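Local atomic coordinates of nadb-ler3 (Gallus gallus, PDB entry 3WXB), a protein that probably reduces carbonyl compounds with NADPH or NADH as cofactor, as a member of the short-chain dehydrogenase/reductase family. Residues V101-N115 with L147-E161. Numbering follows the deposited sequence.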
ATOM      1  N   VAL A 101      16.652  -0.132  23.573  1.00 34.05           N
ATOM      2  CA  VAL A 101      16.557   1.333  23.522  1.00 31.90           C
ATOM      3  C   VAL A 101      15.881   1.885  24.780  1.00 29.71           C
ATOM      4  O   VAL A 101      16.340   2.855  25.338  1.00 33.26           O
ATOM      5  CB  VAL A 101      15.799   1.788  22.213  1.00 35.87           C
ATOM      6  CG1 VAL A 101      15.555   3.270  22.246  1.00 32.31           C
ATOM      7  CG2 VAL A 101      16.647   1.409  20.916  1.00 30.74           C
ATOM      8  N   GLY A 102      14.784   1.252  25.186  1.00 32.91           N
ATOM      9  CA  GLY A 102      14.049   1.530  26.415  1.00 34.98           C
ATOM     10  C   GLY A 102      14.922   1.525  27.652  1.00 38.28           C
ATOM     11  O   GLY A 102      14.799   2.393  28.533  1.00 36.88           O
ATOM     12  N   GLU A 103      15.840   0.576  27.703  1.00 34.46           N
ATOM     13  CA  GLU A 103      16.735   0.453  28.838  1.00 34.12           C
ATOM     14  C   GLU A 103      17.742   1.608  28.776  1.00 31.11           C
ATOM     15  O   GLU A 103      18.010   2.275  29.795  1.00 30.84           O
ATOM     16  CB  GLU A 103      17.401  -0.958  28.853  1.00 32.28           C
ATOM     17  CG  GLU A 103      18.594  -1.049  29.778  1.00 28.06           C
ATOM     18  CD  GLU A 103      19.484  -2.284  29.559  1.00 32.06           C
ATOM     19  OE1 GLU A 103      20.659  -2.289  30.015  1.00 34.51           O
ATOM     20  OE2 GLU A 103      19.013  -3.241  28.943  1.00 36.41           O
ATOM     21  N   ARG A 104      18.277   1.907  27.594  1.00 33.70           N
ATOM     22  CA  ARG A 104      19.209   3.062  27.482  1.00 34.00           C
ATOM     23  C   ARG A 104      18.571   4.419  27.781  1.00 34.85           C
ATOM     24  O   ARG A 104      19.244   5.340  28.285  1.00 34.86           O
ATOM     25  CB  ARG A 104      19.948   3.081  26.128  1.00 37.45           C
ATOM     26  CG  ARG A 104      21.388   2.627  26.224  1.00 48.17           C
ATOM     27  CD  ARG A 104      22.233   3.785  26.802  1.00 49.18           C
ATOM     28  NE  ARG A 104      23.482   4.115  26.103  1.00 43.53           N
ATOM     29  CZ  ARG A 104      24.240   3.282  25.400  1.00 40.28           C
ATOM     30  NH1 ARG A 104      23.936   2.020  25.255  1.00 39.58           N
ATOM     31  NH2 ARG A 104      25.334   3.739  24.842  1.00 43.45           N
ATOM     32  N   LEU A 105      17.268   4.543  27.507  1.00 32.96           N
ATOM     33  CA  LEU A 105      16.533   5.796  27.706  1.00 33.61           C
ATOM     34  C   LEU A 105      16.250   6.094  29.174  1.00 36.94           C
ATOM     35  O   LEU A 105      16.020   7.251  29.559  1.00 34.68           O
ATOM     36  CB  LEU A 105      15.217   5.774  26.906  1.00 33.87           C
ATOM     37  CG  LEU A 105      15.434   6.079  25.413  1.00 33.66           C
ATOM     38  CD1 LEU A 105      14.074   5.988  24.644  1.00 30.87           C
ATOM     39  CD2 LEU A 105      16.142   7.442  25.164  1.00 33.56           C
ATOM     40  N   LYS A 106      16.285   5.049  29.992  1.00 39.01           N
ATOM     41  CA  LYS A 106      16.194   5.152  31.473  1.00 44.76           C
ATOM     42  C   LYS A 106      14.966   5.936  31.892  1.00 44.34           C
ATOM     43  O   LYS A 106      15.038   6.803  32.748  1.00 45.86           O
ATOM     44  CB  LYS A 106      17.501   5.722  32.103  1.00 45.53           C
ATOM     45  CG  LYS A 106      18.717   4.784  32.024  1.00 42.70           C
ATOM     46  CD  LYS A 106      20.083   5.456  32.300  1.00 46.50           C
ATOM     47  CE  LYS A 106      20.438   6.389  31.157  1.00 47.22           C
ATOM     48  NZ  LYS A 106      21.814   6.854  31.156  1.00 50.52           N
ATOM     49  N   GLY A 107      13.838   5.643  31.247  1.00 42.73           N
ATOM     50  CA  GLY A 107      12.553   6.238  31.608  1.00 40.83           C
ATOM     51  C   GLY A 107      12.204   7.463  30.787  1.00 39.64           C
ATOM     52  O   GLY A 107      11.081   7.920  30.840  1.00 43.88           O
ATOM     53  N   SER A 108      13.164   8.006  30.053  1.00 36.85           N
ATOM     54  CA  SER A 108      12.915   9.146  29.168  1.00 37.60           C
ATOM     55  C   SER A 108      12.181   8.721  27.879  1.00 38.11           C
ATOM     56  O   SER A 108      12.253   7.556  27.473  1.00 35.16           O
ATOM     57  CB  SER A 108      14.223   9.802  28.766  1.00 33.77           C
ATOM     58  OG  SER A 108      14.585  10.779  29.744  1.00 41.35           O
ATOM     59  N   GLY A 109      11.508   9.674  27.233  1.00 36.24           N
ATOM     60  CA  GLY A 109      10.810   9.342  25.981  1.00 33.10           C
ATOM     61  C   GLY A 109      11.684   9.272  24.753  1.00 28.86           C
ATOM     62  O   GLY A 109      12.855   9.724  24.736  1.00 28.40           O
ATOM     63  N   LEU A 110      11.104   8.735  23.678  1.00 29.55           N
ATOM     64  CA  LEU A 110      11.731   8.846  22.360  1.00 29.33           C
ATOM     65  C   LEU A 110      10.983   9.935  21.621  1.00 27.13           C
ATOM     66  O   LEU A 110       9.776   9.827  21.400  1.00 25.28           O
ATOM     67  CB  LEU A 110      11.634   7.511  21.570  1.00 31.60           C
ATOM     68  CG  LEU A 110      12.292   7.482  20.186  1.00 27.97           C
ATOM     69  CD1 LEU A 110      13.794   7.616  20.186  1.00 27.13           C
ATOM     70  CD2 LEU A 110      11.849   6.231  19.342  1.00 30.69           C
ATOM     71  N   ASN A 111      11.706  10.958  21.201  1.00 29.01           N
ATOM     72  CA  ASN A 111      11.079  12.100  20.521  1.00 30.34           C
ATOM     73  C   ASN A 111      10.798  11.876  19.049  1.00 31.33           C
ATOM     74  O   ASN A 111       9.830  12.408  18.526  1.00 27.99           O
ATOM     75  CB  ASN A 111      11.942  13.344  20.662  1.00 28.05           C
ATOM     76  CG  ASN A 111      12.091  13.783  22.123  1.00 32.75           C
ATOM     77  OD1 ASN A 111      11.154  14.286  22.773  1.00 35.60           O
ATOM     78  ND2 ASN A 111      13.247  13.552  22.649  1.00 28.26           N
ATOM     79  N   LEU A 112      11.631  11.093  18.376  1.00 29.49           N
ATOM     80  CA  LEU A 112      11.599  11.060  16.913  1.00 27.84           C
ATOM     81  C   LEU A 112      11.945   9.646  16.435  1.00 28.12           C
ATOM     82  O   LEU A 112      13.016   9.086  16.827  1.00 28.24           O
ATOM     83  CB  LEU A 112      12.679  11.970  16.369  1.00 31.40           C
ATOM     84  CG  LEU A 112      12.361  12.956  15.271  1.00 39.03           C
ATOM     85  CD1 LEU A 112      13.543  13.372  14.434  1.00 32.98           C
ATOM     86  CD2 LEU A 112      11.022  12.715  14.468  1.00 34.47           C
ATOM     87  N   LEU A 113      11.072   9.045  15.622  1.00 25.41           N
ATOM     88  CA  LEU A 113      11.342   7.685  15.110  1.00 24.93           C
ATOM     89  C   LEU A 113      11.334   7.854  13.633  1.00 24.40           C
ATOM     90  O   LEU A 113      10.315   8.324  13.105  1.00 23.38           O
ATOM     91  CB  LEU A 113      10.225   6.704  15.485  1.00 24.31           C
ATOM     92  CG  LEU A 113      10.228   5.351  14.702  1.00 24.01           C
ATOM     93  CD1 LEU A 113      11.552   4.612  15.025  1.00 24.48           C
ATOM     94  CD2 LEU A 113       9.039   4.527  15.247  1.00 20.34           C
ATOM     95  N   ILE A 114      12.441   7.533  12.969  1.00 21.01           N
ATOM     96  CA  ILE A 114      12.517   7.646  11.527  1.00 22.55           C
ATOM     97  C   ILE A 114      12.599   6.240  10.899  1.00 25.09           C
ATOM     98  O   ILE A 114      13.677   5.581  10.958  1.00 25.51           O
ATOM     99  CB  ILE A 114      13.726   8.476  11.078  1.00 20.64           C
ATOM    100  CG1 ILE A 114      13.650   9.899  11.746  1.00 25.16           C
ATOM    101  CG2 ILE A 114      13.755   8.613   9.552  1.00 19.95           C
ATOM    102  CD1 ILE A 114      14.871  10.826  11.426  1.00 25.67           C
ATOM    103  N   ASN A 115      11.489   5.823  10.267  1.00 25.20           N
ATOM    104  CA  ASN A 115      11.443   4.562   9.491  1.00 24.06           C
ATOM    105  C   ASN A 115      11.997   4.736   8.107  1.00 21.87           C
ATOM    106  O   ASN A 115      11.301   5.188   7.198  1.00 23.22           O
ATOM    107  CB  ASN A 115      10.015   4.052   9.423  1.00 23.36           C
ATOM    108  CG  ASN A 115       9.550   3.457  10.738  1.00 27.57           C
ATOM    109  OD1 ASN A 115      10.160   2.509  11.257  1.00 27.85           O
ATOM    110  ND2 ASN A 115       8.435   3.986  11.278  1.00 27.93           N
ATOM    111  N   LEU A 147       7.471  -1.504  14.169  1.00 26.30           N
ATOM    112  CA  LEU A 147       8.437  -0.641  14.869  1.00 25.34           C
ATOM    113  C   LEU A 147       7.700   0.502  15.618  1.00 30.33           C
ATOM    114  O   LEU A 147       7.992   0.785  16.786  1.00 26.39           O
ATOM    115  CB  LEU A 147       9.458  -0.111  13.898  1.00 27.06           C
ATOM    116  CG  LEU A 147      10.527  -1.151  13.520  1.00 29.09           C
ATOM    117  CD1 LEU A 147      11.191  -0.808  12.179  1.00 30.06           C
ATOM    118  CD2 LEU A 147      11.647  -1.242  14.640  1.00 29.05           C
ATOM    119  N   SER A 148       6.746   1.132  14.935  1.00 26.23           N
ATOM    120  CA  SER A 148       5.892   2.139  15.554  1.00 27.68           C
ATOM    121  C   SER A 148       5.158   1.569  16.779  1.00 28.76           C
ATOM    122  O   SER A 148       5.147   2.208  17.862  1.00 28.19           O
ATOM    123  CB  SER A 148       4.933   2.754  14.505  1.00 26.03           C
ATOM    124  OG  SER A 148       5.727   3.403  13.529  1.00 22.87           O
ATOM    125  N   GLN A 149       4.579   0.371  16.643  1.00 24.61           N
ATOM    126  CA  GLN A 149       3.898  -0.253  17.788  1.00 28.03           C
ATOM    127  C   GLN A 149       4.900  -0.464  18.939  1.00 31.71           C
ATOM    128  O   GLN A 149       4.583  -0.194  20.096  1.00 31.28           O
ATOM    129  CB  GLN A 149       3.294  -1.609  17.444  1.00 33.31           C
ATOM    130  CG  GLN A 149       1.983  -1.587  16.702  1.00 34.60           C
ATOM    131  CD  GLN A 149       1.638  -2.988  16.143  1.00 35.49           C
ATOM    132  OE1 GLN A 149       2.498  -3.844  16.043  1.00 34.13           O
ATOM    133  NE2 GLN A 149       0.385  -3.181  15.748  1.00 27.93           N
ATOM    134  N   ALA A 150       6.092  -0.966  18.621  1.00 28.11           N
ATOM    135  CA  ALA A 150       7.048  -1.320  19.666  1.00 29.92           C
ATOM    136  C   ALA A 150       7.641  -0.062  20.347  1.00 30.18           C
ATOM    137  O   ALA A 150       7.969  -0.080  21.544  1.00 29.40           O
ATOM    138  CB  ALA A 150       8.151  -2.226  19.092  1.00 31.23           C
ATOM    139  N   PHE A 151       7.764   1.044  19.599  1.00 26.39           N
ATOM    140  CA  PHE A 151       8.272   2.256  20.189  1.00 26.55           C
ATOM    141  C   PHE A 151       7.144   3.162  20.762  1.00 30.81           C
ATOM    142  O   PHE A 151       7.422   4.195  21.394  1.00 31.94           O
ATOM    143  CB  PHE A 151       9.239   2.971  19.215  1.00 26.90           C
ATOM    144  CG  PHE A 151      10.560   2.304  19.139  1.00 29.31           C
ATOM    145  CD1 PHE A 151      11.526   2.518  20.139  1.00 29.17           C
ATOM    146  CD2 PHE A 151      10.832   1.365  18.149  1.00 32.72           C
ATOM    147  CE1 PHE A 151      12.771   1.864  20.090  1.00 29.99           C
ATOM    148  CE2 PHE A 151      12.035   0.700  18.098  1.00 28.76           C
ATOM    149  CZ  PHE A 151      13.008   0.926  19.071  1.00 32.69           C
ATOM    150  N   LEU A 152       5.889   2.767  20.561  1.00 28.26           N
ATOM    151  CA  LEU A 152       4.754   3.602  21.005  1.00 32.82           C
ATOM    152  C   LEU A 152       4.846   4.068  22.493  1.00 33.17           C
ATOM    153  O   LEU A 152       4.543   5.230  22.785  1.00 31.24           O
ATOM    154  CB  LEU A 152       3.421   2.898  20.798  1.00 29.10           C
ATOM    155  CG  LEU A 152       2.195   3.732  20.309  1.00 39.94           C
ATOM    156  CD1 LEU A 152       0.896   3.281  20.891  1.00 34.82           C
ATOM    157  CD2 LEU A 152       2.297   5.235  20.419  1.00 36.63           C
ATOM    158  N   PRO A 153       5.225   3.158  23.421  1.00 34.19           N
ATOM    159  CA  PRO A 153       5.288   3.550  24.833  1.00 35.19           C
ATOM    160  C   PRO A 153       6.241   4.709  25.014  1.00 33.84           C
ATOM    161  O   PRO A 153       5.922   5.638  25.747  1.00 35.82           O
ATOM    162  CB  PRO A 153       5.858   2.282  25.519  1.00 33.98           C
ATOM    163  CG  PRO A 153       5.208   1.149  24.711  1.00 36.40           C
ATOM    164  CD  PRO A 153       5.402   1.695  23.267  1.00 33.45           C
ATOM    165  N   MET A 154       7.385   4.654  24.342  1.00 28.88           N
ATOM    166  CA  MET A 154       8.400   5.688  24.458  1.00 30.25           C
ATOM    167  C   MET A 154       8.098   6.997  23.729  1.00 31.54           C
ATOM    168  O   MET A 154       8.442   8.077  24.228  1.00 29.92           O
ATOM    169  CB  MET A 154       9.742   5.165  23.999  1.00 28.64           C
ATOM    170  CG  MET A 154      10.320   4.097  24.973  1.00 32.56           C
ATOM    171  SD  MET A 154      11.611   3.180  24.138  1.00 44.30           S
ATOM    172  CE  MET A 154      10.636   1.783  23.628  1.00 38.18           C
ATOM    173  N   LEU A 155       7.468   6.890  22.562  1.00 28.30           N
ATOM    174  CA  LEU A 155       6.883   8.056  21.874  1.00 28.25           C
ATOM    175  C   LEU A 155       5.827   8.786  22.743  1.00 28.29           C
ATOM    176  O   LEU A 155       5.797  10.023  22.805  1.00 28.27           O
ATOM    177  CB  LEU A 155       6.242   7.582  20.573  1.00 22.18           C
ATOM    178  CG  LEU A 155       7.314   7.220  19.530  1.00 28.74           C
ATOM    179  CD1 LEU A 155       6.789   6.314  18.367  1.00 23.46           C
ATOM    180  CD2 LEU A 155       7.976   8.500  18.984  1.00 22.76           C
ATOM    181  N   LYS A 156       4.959   8.009  23.370  1.00 25.10           N
ATOM    182  CA  LYS A 156       3.923   8.531  24.231  1.00 30.68           C
ATOM    183  C   LYS A 156       4.515   9.184  25.456  1.00 31.83           C
ATOM    184  O   LYS A 156       3.951  10.149  25.958  1.00 30.37           O
ATOM    185  CB  LYS A 156       3.040   7.416  24.731  1.00 31.09           C
ATOM    186  CG  LYS A 156       1.992   6.925  23.747  1.00 33.63           C
ATOM    187  CD  LYS A 156       1.156   5.860  24.507  1.00 36.86           C
ATOM    188  CE  LYS A 156       0.162   5.207  23.590  1.00 42.21           C
ATOM    189  NZ  LYS A 156      -0.575   4.179  24.389  1.00 50.88           N
ATOM    190  N   LYS A 157       5.585   8.592  25.986  1.00 32.13           N
ATOM    191  CA  LYS A 157       6.313   9.196  27.108  1.00 35.21           C
ATOM    192  C   LYS A 157       6.905  10.556  26.715  1.00 32.56           C
ATOM    193  O   LYS A 157       6.805  11.545  27.509  1.00 34.53           O
ATOM    194  CB  LYS A 157       7.423   8.264  27.679  1.00 39.23           C
ATOM    195  CG  LYS A 157       8.074   8.856  29.012  1.00 39.59           C
ATOM    196  CD  LYS A 157       7.404   8.236  30.284  1.00 51.80           C
ATOM    197  CE  LYS A 157       8.178   6.936  30.817  1.00 52.94           C
ATOM    198  NZ  LYS A 157       8.497   5.811  29.794  1.00 58.95           N
ATOM    199  N   ALA A 158       7.474  10.644  25.508  1.00 26.71           N
ATOM    200  CA  ALA A 158       7.951  11.939  25.018  1.00 29.50           C
ATOM    201  C   ALA A 158       6.828  12.993  24.895  1.00 32.53           C
ATOM    202  O   ALA A 158       7.066  14.172  25.173  1.00 33.92           O
ATOM    203  CB  ALA A 158       8.746  11.824  23.702  1.00 27.79           C
ATOM    204  N   ALA A 159       5.648  12.565  24.453  1.00 28.64           N
ATOM    205  CA  ALA A 159       4.483  13.436  24.298  1.00 31.64           C
ATOM    206  C   ALA A 159       4.047  13.929  25.680  1.00 35.34           C
ATOM    207  O   ALA A 159       3.759  15.095  25.848  1.00 36.51           O
ATOM    208  CB  ALA A 159       3.318  12.671  23.645  1.00 27.83           C
ATOM    209  N   GLN A 160       4.014  13.029  26.639  1.00 33.01           N
ATOM    210  CA  GLN A 160       3.680  13.332  28.013  1.00 37.28           C
ATOM    211  C   GLN A 160       4.647  14.284  28.700  1.00 38.30           C
ATOM    212  O   GLN A 160       4.293  14.961  29.617  1.00 34.68           O
ATOM    213  CB  GLN A 160       3.633  12.056  28.796  1.00 40.68           C
ATOM    214  CG  GLN A 160       2.359  11.414  28.712  1.00 46.43           C
ATOM    215  CD  GLN A 160       2.446   9.978  29.020  1.00 54.20           C
ATOM    216  OE1 GLN A 160       3.429   9.501  29.541  1.00 58.10           O
ATOM    217  NE2 GLN A 160       1.424   9.264  28.685  1.00 58.75           N
ATOM    218  N   GLU A 161       5.867  14.291  28.237  1.00 30.83           N
ATOM    219  CA  GLU A 161       6.906  15.185  28.723  1.00 37.08           C
ATOM    220  C   GLU A 161       6.696  16.634  28.303  1.00 38.33           C
ATOM    221  O   GLU A 161       7.282  17.521  28.895  1.00 39.06           O
ATOM    222  CB  GLU A 161       8.333  14.726  28.308  1.00 36.04           C
ATOM    223  CG  GLU A 161       8.890  13.577  29.135  1.00 37.11           C
ATOM    224  CD  GLU A 161      10.041  12.805  28.432  1.00 39.05           C
ATOM    225  OE1 GLU A 161      10.502  13.179  27.329  1.00 40.46           O
ATOM    226  OE2 GLU A 161      10.507  11.799  29.014  1.00 42.79           O
TER
HETATM  227  O   HOH W   1      13.150  12.472  25.316  1.00 43.82           O
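Gly109 N donates to Glu161 OE2 at 2.9 Å, on the syn side of the carboxylate and 29° out of its plane. Glu161 reaches it with a chain that stays extended beyond CG. A water donates to Gly109 O and, weakly, to Glu161 OE1. Gly109 O also pairs with Ser28. A leucine in place of Glu161 would probably leave Gly109 N without its acceptor and the water without one of its contacts. Next along, Leu110 N donates to Met154 O at 2.8 Å, from above the carbonyl plane. Ala158 N bonds to the same oxygen from the opposite face. Leu110 O receives a CA-H...O contact from Leu155 CA at 3.4 Å. Gly109 has to be glycine-sized, since a CB would clash with Ala158 N. Met154 SD lies 3.7 Å from Gly102 CA and also touches Leu105 CD1. Val101 CB meets the edge of the Phe151 ring, 3.7 Å from Phe151 CE1 and near the ring plane. Leu110 CD2 approaches that ring obliquely. Ser148 OG bonds to Pro144 and Gln212, and Asn115 ND2 to Asn176. The contact thus packs helix 130-160 of the Rossmann fold against the end of helix 91-105 and against strand 112-115, which runs between strands 28-31 and 173-177.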